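PDB 4OVY: haloacid dehalogenase domain protein hydrolase from Planctomyces limnophilus, which probably acts as a hydrolase, perhaps a phosphatase, of the haloacid dehalogenase family and binds a calcium ion. Local coordinates for residues A[2-7]-A[14-19]; A[126-131]-A[136-141]; A[190-195]-A[199-204]; A[218-223]-A[242-247]. One frame throughout, in Å; residues are numbered along the deposited sequence.

Interaction 1 (A[2-7]-A[14-19]); sequences EPLPSW and RAILEY
The N-terminal arm folds back on the first helix, 11-24, and lays Pro3, Leu4 and Trp7 against Ile16 and Leu17. A type I beta turn from Leu4 to Trp7 shapes the arm, closed by Trp7 N to Leu4 O at 3.0 Å. Leu4 sits at the middle of the patch. Its CD1 lies 3.8 Å from Leu17 CD2, and the two leucines pass each other in opposite directions. The same CD1 is 4.0 Å from Ile16 CG2, so one methyl fits between two helix residues. On one flank the Pro3 ring brings CG to 4.1 Å from Leu17 CD2. On the other flank Ile16 CD1 reaches the benzo part of the Trp7 indole, 3.8 Å from CH2, with CZ3 just as close. The first torsion of Ile16 puts CG1 beside the backbone N (chi1 -70°), and this branch carries CD1 to the indole. Trp7 NE1 is bonded to Pro142 O, and the indole of Trp7 meets Trp298 edge-to-face. Helix 141-152 also packs on both segments. Across the contact itself there is no hydrogen bond. Just before 14-19, Arg13 NH1 bonds Trp7 O. Between 2-7 and 14-19 themselves only apolar groups meet, by van der Waals packing.

Interaction 2 (A[126-131]-A[136-141]); sequences ARHPKF and TECVYQ. With EDO (1,2-ethanediol), chain F.
Cys138 points its thiol at Phe131 and His128, a sulfur-aromatic contact inside the long loop between helices 112-125 and 141-152. The sulfur meets neither ring squarely. SG is 3.8 Å from Phe131 CD2 and 4.9 Å from the centroid of that ring, along a line 59° off the ring normal. Toward His128 it touches the root of the side chain, with SG 3.9 Å from CB. Its approach to the imidazole is also oblique. The His128 ring is itself layered. Phe131 CD2 lies above one face, offset toward the rim, and Pro129 CD lies above the opposite face. The torsion of His128 that sets CG anti to the backbone N (chi1 -164°) turns the imidazole back over its own loop. There ND1 accepts the backbone N-H of Lys130 at 3.1 Å, from a donor tilted 17° out of the ring plane. A weak bond from Phe131 N ends on the same ND1. At the far end of the ring, NE2 is bonded to Gln51 O. The imidazole is thus gripped at both nitrogens, which fixes its rotation and presumably its tautomer. Phe131 also meets the ring of Phe302. At the other end of 136-141, Gln141 opens helix 141-152. Its NE2 is bonded to Glu145 OE2 and also donates to O2 of a 1,2-ethanediol, probably from the crystallisation liquor, 3.2 Å away.

Interaction 3 (A[190-195]-A[199-204]); sequences LKYELR and PVLVRL
Glu193 has its CG between the backbone N and the carbonyl carbon (chi1 63°), which stands its chain up beside Val202 and Val200. Arg195 has CG beside its own N (chi1 -74°) and runs extended from there to NE, across the same two valines. The groups meet above them. Arg195 NE gives a straight salt-bridge bond to Glu193 OE2 at 2.8 Å, in the guanidinium plane and nearly along the C-O axis of the carboxylate. Lys191 NZ adds a weak one to OE1. Val202 CG2 lies under one face of the guanidinium, 3.6 Å from Arg195 NH2, and NH2 also bonds Gly109 O. The two strands form a beta hairpin, antiparallel at 146° and joined by a short turn. Lys191 with Val202 and Glu193 with Val200 are its hydrogen-bonded pairs. The backbone bonds include Val202 N to Lys191 O and Val200 N to Glu193 O, both 2.8 Å. The other face carries Leu190, Tyr192, Leu194, Pro199, Leu201 and Arg203. Tyr192 lies alongside Pro199, pointing the same way, with CE1 3.8 Å from Pro199 CB. Leu201 CD1 sits at the edge of the Tyr192 ring, near its plane, and 4.0 Å from Tyr192 CB. Leu190 crosses Leu201 near a right angle, Leu190 CD1 4.1 Å from Leu201 CB. Tyr192 OH is hydrogen-bonded to Glu243 of the second subunit, and Leu194 packs on that glutamate.

Interaction 4 (A[218-223]-A[242-247]); sequences VGIRQV and LEYVTS
Tyr244 of helix 239-246 reaches across to Ile220 and Arg221 of helix 215-223. Both helices belong to the alpha/beta core of a haloacid dehalogenase fold, and helix 239-246 lies in the beta-alpha-beta crossover between parallel strands 230-233 and 253-260. The segment begins with Leu242, whose side chain packs on Ala231 of the neighbouring strand and on Trp289. Next comes Glu243, directed elsewhere, with OE2 in a salt bridge to Lys287. Tyr244 follows and makes the contact. Its CG is anti to the backbone N (chi1 178°), and this sends the ring out from the helix toward 218-223. Ile220 CG2 meets the ring at its edge, near the plane, 4.1 Å from Tyr244 CE2. Farther out, the phenol oxygen lies over the aliphatic part of Arg221, with OH 3.7 Å from CD and 4.1 Å from CB. The guanidinium and ring planes are 28° apart, but the charged end goes past the tyrosine. It forms salt bridges to Glu166 and Asp112 of the second subunit. Val245 turns to Ala231 and to Pro228, a residue that Ile220 and Tyr244 also touch. Thr246 closes the helix, with its N bonded to Leu242 O at 2.9 Å and OG1 to Trp289 NE1. No hydrogen bond joins the two helices here. The contact is van der Waals, with the ring edge on Ile220 CG2 and the phenol oxygen against the aliphatic chain of Arg221, whose charge is probably balanced by Glu166 and Asp112 of the second subunit.

In the fold
Along the chain the four contacts come in series. Interactions 1 and 2 touch through Ser6 OG and Gln141 CG, 3.9 Å apart, where the N-terminal arm meets the start of helix 141-152. Interaction 4 lies about 24 Å from interaction 1 and 29 Å from interaction 2, centre to centre, beside the parallel strands of the mixed sheet. Interaction 3 is remote, about 45 Å from interaction 1 between centres and across the chain's centre, although its strand 183-195 belongs to the same sheet. Interactions 3 and 4 are 31 Å apart between centres, yet both touch the second subunit. The hairpin of one copy packs on the helices of the other, tying the dimer together.

Interaction 1 (A[2-7]-A[14-19])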
# COMPACT_ATOMS: atom_id res chain seq x y z
N GLU A 2 -17.09 29.50 3.52
CA GLU A 2 -16.15 28.96 2.54
C GLU A 2 -16.00 27.44 2.66
O GLU A 2 -16.25 26.72 1.69
CB GLU A 2 -14.78 29.64 2.65
CG GLU A 2 -14.65 30.95 1.88
CD GLU A 2 -14.59 30.77 0.37
OE1 GLU A 2 -14.36 29.63 -0.10
OE2 GLU A 2 -14.77 31.77 -0.35
N PRO A 3 -15.59 26.94 3.84
CA PRO A 3 -15.35 25.51 3.95
C PRO A 3 -16.65 24.74 4.18
O PRO A 3 -17.55 25.22 4.89
CB PRO A 3 -14.45 25.41 5.18
CG PRO A 3 -14.93 26.51 6.06
CD PRO A 3 -15.44 27.61 5.16
N LEU A 4 -16.75 23.57 3.56
CA LEU A 4 -17.89 22.68 3.78
C LEU A 4 -19.24 23.36 3.51
O LEU A 4 -20.13 23.31 4.35
CB LEU A 4 -17.83 22.14 5.21
CG LEU A 4 -16.52 21.48 5.63
CD1 LEU A 4 -16.65 20.89 7.02
CD2 LEU A 4 -16.10 20.42 4.62
N PRO A 5 -19.39 23.99 2.34
CA PRO A 5 -20.61 24.78 2.07
C PRO A 5 -21.92 23.99 2.06
O PRO A 5 -22.97 24.57 2.32
CB PRO A 5 -20.34 25.39 0.69
CG PRO A 5 -19.28 24.55 0.08
CD PRO A 5 -18.44 24.04 1.21
N SER A 6 -21.86 22.69 1.77
CA SER A 6 -23.06 21.85 1.77
C SER A 6 -23.38 21.26 3.15
O SER A 6 -24.33 20.49 3.28
CB SER A 6 -22.91 20.71 0.75
OG SER A 6 -22.87 21.22 -0.56
N TRP A 7 -22.60 21.63 4.17
CA TRP A 7 -22.84 21.17 5.54
C TRP A 7 -23.50 22.26 6.37
O TRP A 7 -22.95 23.35 6.50
CB TRP A 7 -21.52 20.79 6.21
CG TRP A 7 -20.78 19.63 5.58
CD1 TRP A 7 -20.21 19.59 4.34
CD2 TRP A 7 -20.50 18.36 6.18
NE1 TRP A 7 -19.61 18.37 4.13
CE2 TRP A 7 -19.77 17.60 5.24
CE3 TRP A 7 -20.80 17.79 7.42
CZ2 TRP A 7 -19.34 16.30 5.50
CZ3 TRP A 7 -20.37 16.49 7.69
CH2 TRP A 7 -19.64 15.76 6.73
N ARG A 14 -19.15 20.99 13.30
CA ARG A 14 -18.38 21.61 14.38
C ARG A 14 -17.15 20.79 14.73
O ARG A 14 -16.06 21.33 14.87
CB ARG A 14 -19.25 21.83 15.63
CG ARG A 14 -20.31 22.91 15.44
CD ARG A 14 -20.97 23.31 16.75
NE ARG A 14 -21.83 22.26 17.29
CZ ARG A 14 -23.09 22.02 16.93
NH1 ARG A 14 -23.69 22.75 15.98
NH2 ARG A 14 -23.76 21.04 17.52
N ALA A 15 -17.34 19.48 14.87
CA ALA A 15 -16.25 18.57 15.20
C ALA A 15 -15.17 18.54 14.13
O ALA A 15 -13.98 18.55 14.45
CB ALA A 15 -16.78 17.16 15.43
N ILE A 16 -15.57 18.50 12.86
CA ILE A 16 -14.62 18.44 11.76
C ILE A 16 -13.78 19.71 11.71
O ILE A 16 -12.55 19.64 11.68
CB ILE A 16 -15.32 18.21 10.40
CG1 ILE A 16 -15.88 16.79 10.35
CG2 ILE A 16 -14.34 18.43 9.25
CD1 ILE A 16 -16.87 16.56 9.23
N LEU A 17 -14.44 20.87 11.72
CA LEU A 17 -13.73 22.14 11.63
C LEU A 17 -12.78 22.35 12.81
O LEU A 17 -11.64 22.75 12.62
CB LEU A 17 -14.71 23.31 11.51
CG LEU A 17 -15.56 23.34 10.23
CD1 LEU A 17 -16.65 24.40 10.36
CD2 LEU A 17 -14.72 23.58 8.98
N GLU A 18 -13.27 22.05 14.02
CA GLU A 18 -12.49 22.20 15.25
C GLU A 18 -11.26 21.29 15.24
O GLU A 18 -10.14 21.72 15.56
CB GLU A 18 -13.37 21.87 16.47
CG GLU A 18 -12.73 22.11 17.83
CD GLU A 18 -13.76 22.24 18.95
OE1 GLU A 18 -14.70 21.41 18.99
OE2 GLU A 18 -13.64 23.18 19.79
N TYR A 19 -11.47 20.03 14.88
CA TYR A 19 -10.40 19.05 14.89
C TYR A 19 -9.33 19.37 13.85
O TYR A 19 -8.13 19.36 14.15
CB TYR A 19 -10.97 17.65 14.64
CG TYR A 19 -9.94 16.56 14.77
CD1 TYR A 19 -9.49 16.16 16.02
CD2 TYR A 19 -9.44 15.92 13.64
CE1 TYR A 19 -8.55 15.15 16.15
CE2 TYR A 19 -8.49 14.90 13.76
CZ TYR A 19 -8.05 14.52 15.02
OH TYR A 19 -7.12 13.53 15.15

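Interaction 2 (A[126-131]-A[136-141])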
# COMPACT_ATOMS: atom_id res chain seq x y z
N ALA A 126 -23.60 1.42 -17.03
CA ALA A 126 -24.63 1.06 -16.06
C ALA A 126 -25.19 2.32 -15.41
O ALA A 126 -24.53 3.36 -15.37
CB ALA A 126 -24.07 0.12 -15.01
N ARG A 127 -26.39 2.21 -14.86
CA ARG A 127 -26.99 3.34 -14.15
C ARG A 127 -27.78 2.89 -12.94
O ARG A 127 -28.29 1.77 -12.90
CB ARG A 127 -27.87 4.15 -15.09
CG ARG A 127 -29.24 3.55 -15.35
CD ARG A 127 -30.02 4.45 -16.28
NE ARG A 127 -31.39 3.98 -16.51
CZ ARG A 127 -32.31 4.66 -17.19
NH1 ARG A 127 -32.02 5.85 -17.71
NH2 ARG A 127 -33.52 4.15 -17.35
N HIS A 128 -27.88 3.78 -11.97
CA HIS A 128 -28.61 3.48 -10.77
C HIS A 128 -30.10 3.36 -11.14
O HIS A 128 -30.62 4.19 -11.90
CB HIS A 128 -28.39 4.58 -9.73
CG HIS A 128 -28.80 4.19 -8.35
ND1 HIS A 128 -30.11 4.13 -7.97
CD2 HIS A 128 -28.07 3.80 -7.28
CE1 HIS A 128 -30.19 3.74 -6.71
NE2 HIS A 128 -28.96 3.52 -6.27
N PRO A 129 -30.78 2.31 -10.63
CA PRO A 129 -32.19 2.08 -11.00
C PRO A 129 -33.16 3.15 -10.50
O PRO A 129 -34.22 3.33 -11.09
CB PRO A 129 -32.51 0.73 -10.34
CG PRO A 129 -31.52 0.60 -9.24
CD PRO A 129 -30.27 1.27 -9.71
N LYS A 130 -32.81 3.82 -9.41
CA LYS A 130 -33.57 4.94 -8.88
C LYS A 130 -33.19 6.27 -9.52
O LYS A 130 -34.04 6.97 -10.05
CB LYS A 130 -33.37 5.03 -7.36
CG LYS A 130 -34.24 6.04 -6.64
CD LYS A 130 -33.94 6.00 -5.15
CE LYS A 130 -34.40 7.25 -4.44
NZ LYS A 130 -35.86 7.22 -4.14
N PHE A 131 -31.91 6.63 -9.45
CA PHE A 131 -31.47 7.97 -9.87
C PHE A 131 -31.27 8.10 -11.38
O PHE A 131 -31.23 9.21 -11.90
CB PHE A 131 -30.21 8.39 -9.08
CG PHE A 131 -30.39 8.33 -7.59
CD1 PHE A 131 -31.24 9.22 -6.95
CD2 PHE A 131 -29.72 7.38 -6.83
CE1 PHE A 131 -31.43 9.16 -5.58
CE2 PHE A 131 -29.91 7.31 -5.46
CZ PHE A 131 -30.76 8.21 -4.83
N THR A 136 -21.18 6.50 -10.39
CA THR A 136 -20.15 7.46 -10.01
C THR A 136 -20.67 8.90 -9.83
O THR A 136 -19.94 9.74 -9.33
CB THR A 136 -19.00 7.47 -11.04
OG1 THR A 136 -19.55 7.64 -12.35
CG2 THR A 136 -18.21 6.16 -11.00
N GLU A 137 -21.90 9.16 -10.26
CA GLU A 137 -22.58 10.42 -9.96
C GLU A 137 -23.47 10.32 -8.72
O GLU A 137 -24.03 11.33 -8.26
CB GLU A 137 -23.40 10.91 -11.16
CG GLU A 137 -22.54 11.43 -12.29
CD GLU A 137 -23.35 11.89 -13.49
OE1 GLU A 137 -24.53 12.28 -13.33
OE2 GLU A 137 -22.79 11.86 -14.61
N CYS A 138 -23.58 9.12 -8.15
CA CYS A 138 -24.32 8.91 -6.91
C CYS A 138 -23.39 8.98 -5.71
O CYS A 138 -23.53 8.25 -4.73
CB CYS A 138 -25.10 7.60 -6.99
SG CYS A 138 -26.24 7.55 -8.40
N VAL A 139 -22.43 9.90 -5.80
CA VAL A 139 -21.48 10.18 -4.73
C VAL A 139 -22.03 11.35 -3.93
O VAL A 139 -22.87 12.11 -4.42
CB VAL A 139 -20.07 10.49 -5.27
CG1 VAL A 139 -19.50 9.29 -6.01
CG2 VAL A 139 -20.07 11.72 -6.18
N TYR A 140 -21.57 11.48 -2.68
CA TYR A 140 -22.09 12.50 -1.78
C TYR A 140 -21.30 13.80 -1.89
O TYR A 140 -20.12 13.84 -1.55
CB TYR A 140 -22.09 12.00 -0.34
CG TYR A 140 -22.84 10.69 -0.15
CD1 TYR A 140 -24.04 10.44 -0.82
CD2 TYR A 140 -22.35 9.71 0.70
CE1 TYR A 140 -24.72 9.25 -0.64
CE2 TYR A 140 -23.02 8.52 0.89
CZ TYR A 140 -24.20 8.29 0.22
OH TYR A 140 -24.87 7.10 0.40
N GLN A 141 -21.97 14.84 -2.37
CA GLN A 141 -21.35 16.14 -2.56
C GLN A 141 -20.72 16.68 -1.27
O GLN A 141 -19.61 17.22 -1.31
CB GLN A 141 -22.38 17.13 -3.14
CG GLN A 141 -21.92 18.57 -3.21
CD GLN A 141 -20.76 18.79 -4.16
OE1 GLN A 141 -20.63 18.12 -5.19
NE2 GLN A 141 -19.92 19.76 -3.84
C1 EDO F . -14.96 19.59 -4.59
O1 EDO F . -14.86 20.68 -3.68
C2 EDO F . -16.42 19.23 -4.77
O2 EDO F . -17.15 20.38 -5.22

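Interaction 3 (A[190-195]-A[199-204])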
# COMPACT_ATOMS: atom_id res chain seq x y z
N LEU A 190 -2.25 -12.16 -7.53
CA LEU A 190 -1.75 -11.94 -8.88
C LEU A 190 -0.52 -12.79 -9.15
O LEU A 190 0.19 -13.18 -8.23
CB LEU A 190 -1.37 -10.47 -9.07
CG LEU A 190 -2.51 -9.46 -8.94
CD1 LEU A 190 -1.95 -8.04 -9.01
CD2 LEU A 190 -3.57 -9.69 -10.02
N LYS A 191 -0.27 -13.05 -10.42
CA LYS A 191 0.93 -13.75 -10.87
C LYS A 191 1.56 -12.94 -12.00
O LYS A 191 0.84 -12.46 -12.88
CB LYS A 191 0.55 -15.15 -11.36
CG LYS A 191 1.67 -15.94 -12.02
CD LYS A 191 1.18 -17.27 -12.60
CE LYS A 191 0.18 -17.08 -13.74
NZ LYS A 191 -0.18 -18.34 -14.45
N TYR A 192 2.88 -12.78 -11.98
CA TYR A 192 3.62 -12.09 -13.04
C TYR A 192 3.97 -13.06 -14.15
O TYR A 192 4.48 -14.15 -13.90
CB TYR A 192 4.91 -11.51 -12.47
CG TYR A 192 5.81 -10.81 -13.46
CD1 TYR A 192 5.55 -9.50 -13.87
CD2 TYR A 192 6.96 -11.43 -13.97
CE1 TYR A 192 6.39 -8.84 -14.76
CE2 TYR A 192 7.80 -10.77 -14.85
CZ TYR A 192 7.50 -9.48 -15.25
OH TYR A 192 8.34 -8.82 -16.13
N GLU A 193 3.71 -12.66 -15.39
CA GLU A 193 4.22 -13.41 -16.55
C GLU A 193 4.35 -12.49 -17.75
O GLU A 193 3.97 -11.32 -17.68
CB GLU A 193 3.34 -14.62 -16.87
CG GLU A 193 1.92 -14.28 -17.27
CD GLU A 193 1.08 -15.51 -17.59
OE1 GLU A 193 1.27 -16.57 -16.95
OE2 GLU A 193 0.21 -15.41 -18.48
N LEU A 194 4.92 -13.01 -18.83
CA LEU A 194 4.95 -12.31 -20.11
C LEU A 194 3.94 -12.95 -21.05
O LEU A 194 3.87 -14.17 -21.17
CB LEU A 194 6.34 -12.35 -20.74
CG LEU A 194 7.28 -11.22 -20.33
CD1 LEU A 194 7.47 -11.20 -18.82
CD2 LEU A 194 8.61 -11.34 -21.04
N ARG A 195 3.14 -12.11 -21.70
CA ARG A 195 2.22 -12.57 -22.74
C ARG A 195 2.57 -11.83 -24.01
O ARG A 195 2.51 -10.59 -24.05
CB ARG A 195 0.78 -12.30 -22.33
CG ARG A 195 0.27 -13.25 -21.25
CD ARG A 195 -1.20 -13.02 -20.96
NE ARG A 195 -1.71 -13.94 -19.95
CZ ARG A 195 -2.99 -14.04 -19.58
NH1 ARG A 195 -3.92 -13.26 -20.14
NH2 ARG A 195 -3.34 -14.92 -18.66
N PRO A 199 5.17 -7.79 -20.34
CA PRO A 199 4.99 -8.11 -18.92
C PRO A 199 3.60 -7.73 -18.40
O PRO A 199 3.15 -6.60 -18.59
CB PRO A 199 6.08 -7.27 -18.22
CG PRO A 199 7.05 -6.92 -19.29
CD PRO A 199 6.23 -6.79 -20.54
N VAL A 200 2.93 -8.68 -17.75
CA VAL A 200 1.58 -8.46 -17.24
C VAL A 200 1.41 -9.09 -15.86
O VAL A 200 2.19 -9.96 -15.46
CB VAL A 200 0.50 -9.07 -18.17
CG1 VAL A 200 0.59 -8.48 -19.58
CG2 VAL A 200 0.59 -10.59 -18.21
N LEU A 201 0.39 -8.63 -15.15
CA LEU A 201 -0.07 -9.30 -13.93
C LEU A 201 -1.39 -9.96 -14.26
O LEU A 201 -2.30 -9.32 -14.80
CB LEU A 201 -0.26 -8.32 -12.77
CG LEU A 201 0.97 -7.84 -11.99
CD1 LEU A 201 1.88 -9.00 -11.56
CD2 LEU A 201 1.76 -6.82 -12.79
N VAL A 202 -1.49 -11.24 -13.89
CA VAL A 202 -2.66 -12.07 -14.18
C VAL A 202 -3.39 -12.37 -12.88
O VAL A 202 -2.78 -12.73 -11.87
CB VAL A 202 -2.22 -13.40 -14.84
CG1 VAL A 202 -3.41 -14.32 -15.08
CG2 VAL A 202 -1.51 -13.10 -16.15
N ARG A 203 -4.72 -12.24 -12.92
CA ARG A 203 -5.57 -12.53 -11.77
C ARG A 203 -5.70 -14.04 -11.55
O ARG A 203 -5.97 -14.80 -12.48
CB ARG A 203 -6.95 -11.93 -11.98
CG ARG A 203 -6.97 -10.41 -12.10
CD ARG A 203 -8.35 -9.93 -12.55
NE ARG A 203 -9.39 -10.50 -11.70
CZ ARG A 203 -9.87 -9.96 -10.59
NH1 ARG A 203 -9.45 -8.77 -10.16
NH2 ARG A 203 -10.81 -10.61 -9.91
N LEU A 204 -5.52 -14.46 -10.30
CA LEU A 204 -5.67 -15.86 -9.91
C LEU A 204 -7.03 -16.11 -9.26
O LEU A 204 -7.70 -15.19 -8.80
CB LEU A 204 -4.56 -16.25 -8.95
CG LEU A 204 -3.13 -16.04 -9.46
CD1 LEU A 204 -2.14 -16.49 -8.39
CD2 LEU A 204 -2.89 -16.79 -10.77

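Interaction 4 (A[218-223]-A[242-247])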
# COMPACT_ATOMS: atom_id res chain seq x y z
N VAL A 218 -5.91 -4.12 9.99
CA VAL A 218 -4.81 -4.89 9.42
C VAL A 218 -4.41 -4.31 8.05
O VAL A 218 -3.23 -4.12 7.77
CB VAL A 218 -5.17 -6.38 9.30
CG1 VAL A 218 -4.10 -7.14 8.54
CG2 VAL A 218 -5.36 -6.99 10.69
N GLY A 219 -5.40 -4.04 7.20
CA GLY A 219 -5.10 -3.49 5.88
C GLY A 219 -4.43 -2.12 6.00
O GLY A 219 -3.45 -1.82 5.31
N ILE A 220 -4.96 -1.30 6.90
CA ILE A 220 -4.40 0.02 7.15
C ILE A 220 -2.95 -0.10 7.63
O ILE A 220 -2.06 0.56 7.10
CB ILE A 220 -5.26 0.79 8.17
CG1 ILE A 220 -6.59 1.21 7.53
CG2 ILE A 220 -4.52 2.01 8.70
CD1 ILE A 220 -7.65 1.61 8.53
N ARG A 221 -2.71 -0.93 8.64
CA ARG A 221 -1.37 -1.03 9.20
C ARG A 221 -0.36 -1.61 8.21
O ARG A 221 0.78 -1.15 8.15
CB ARG A 221 -1.38 -1.82 10.51
CG ARG A 221 -0.02 -1.87 11.20
CD ARG A 221 0.52 -0.48 11.54
NE ARG A 221 1.85 -0.54 12.14
CZ ARG A 221 2.98 -0.79 11.48
NH1 ARG A 221 2.98 -1.00 10.16
NH2 ARG A 221 4.12 -0.83 12.14
N GLN A 222 -0.78 -2.61 7.42
CA GLN A 222 0.11 -3.20 6.42
C GLN A 222 0.44 -2.22 5.29
O GLN A 222 1.60 -2.05 4.94
CB GLN A 222 -0.50 -4.48 5.83
CG GLN A 222 -0.66 -5.63 6.82
CD GLN A 222 0.62 -6.41 7.05
OE1 GLN A 222 1.73 -5.87 6.95
NE2 GLN A 222 0.48 -7.69 7.36
N VAL A 223 -0.58 -1.59 4.72
CA VAL A 223 -0.39 -0.73 3.54
C VAL A 223 0.14 0.67 3.91
O VAL A 223 1.09 1.17 3.29
CB VAL A 223 -1.70 -0.60 2.75
CG1 VAL A 223 -1.56 0.43 1.62
CG2 VAL A 223 -2.11 -1.96 2.19
N LEU A 242 -12.74 2.49 13.12
CA LEU A 242 -12.99 3.67 13.95
C LEU A 242 -12.35 3.52 15.34
O LEU A 242 -11.72 4.45 15.84
CB LEU A 242 -14.49 3.92 14.08
CG LEU A 242 -15.24 4.27 12.79
CD1 LEU A 242 -16.75 4.14 12.96
CD2 LEU A 242 -14.89 5.66 12.31
N GLU A 243 -12.49 2.34 15.93
CA GLU A 243 -11.92 2.06 17.25
C GLU A 243 -10.39 2.19 17.25
O GLU A 243 -9.80 2.78 18.17
CB GLU A 243 -12.33 0.65 17.69
CG GLU A 243 -11.91 0.25 19.08
CD GLU A 243 -12.50 -1.09 19.46
OE1 GLU A 243 -12.16 -2.10 18.81
OE2 GLU A 243 -13.33 -1.13 20.40
N TYR A 244 -9.76 1.66 16.21
CA TYR A 244 -8.32 1.72 16.04
C TYR A 244 -7.84 3.17 16.03
O TYR A 244 -6.79 3.49 16.60
CB TYR A 244 -7.94 1.00 14.73
CG TYR A 244 -6.48 1.00 14.36
CD1 TYR A 244 -5.50 0.58 15.26
CD2 TYR A 244 -6.07 1.40 13.09
CE1 TYR A 244 -4.16 0.59 14.92
CE2 TYR A 244 -4.73 1.40 12.74
CZ TYR A 244 -3.78 0.99 13.64
OH TYR A 244 -2.45 0.99 13.28
N VAL A 245 -8.62 4.04 15.40
CA VAL A 245 -8.30 5.46 15.28
C VAL A 245 -8.60 6.27 16.55
O VAL A 245 -7.82 7.16 16.92
CB VAL A 245 -9.04 6.07 14.07
CG1 VAL A 245 -8.97 7.60 14.07
CG2 VAL A 245 -8.45 5.51 12.78
N THR A 246 -9.71 5.97 17.23
CA THR A 246 -10.20 6.83 18.31
C THR A 246 -9.91 6.36 19.74
O THR A 246 -9.88 7.18 20.65
CB THR A 246 -11.72 7.04 18.23
OG1 THR A 246 -12.39 5.79 18.47
CG2 THR A 246 -12.14 7.59 16.87
N SER A 247 -9.75 5.05 19.94
CA SER A 247 -9.75 4.47 21.30
C SER A 247 -8.37 4.35 21.91
O SER A 247 -7.36 4.64 21.26
CB SER A 247 -10.43 3.10 21.28
OG SER A 247 -11.81 3.23 20.95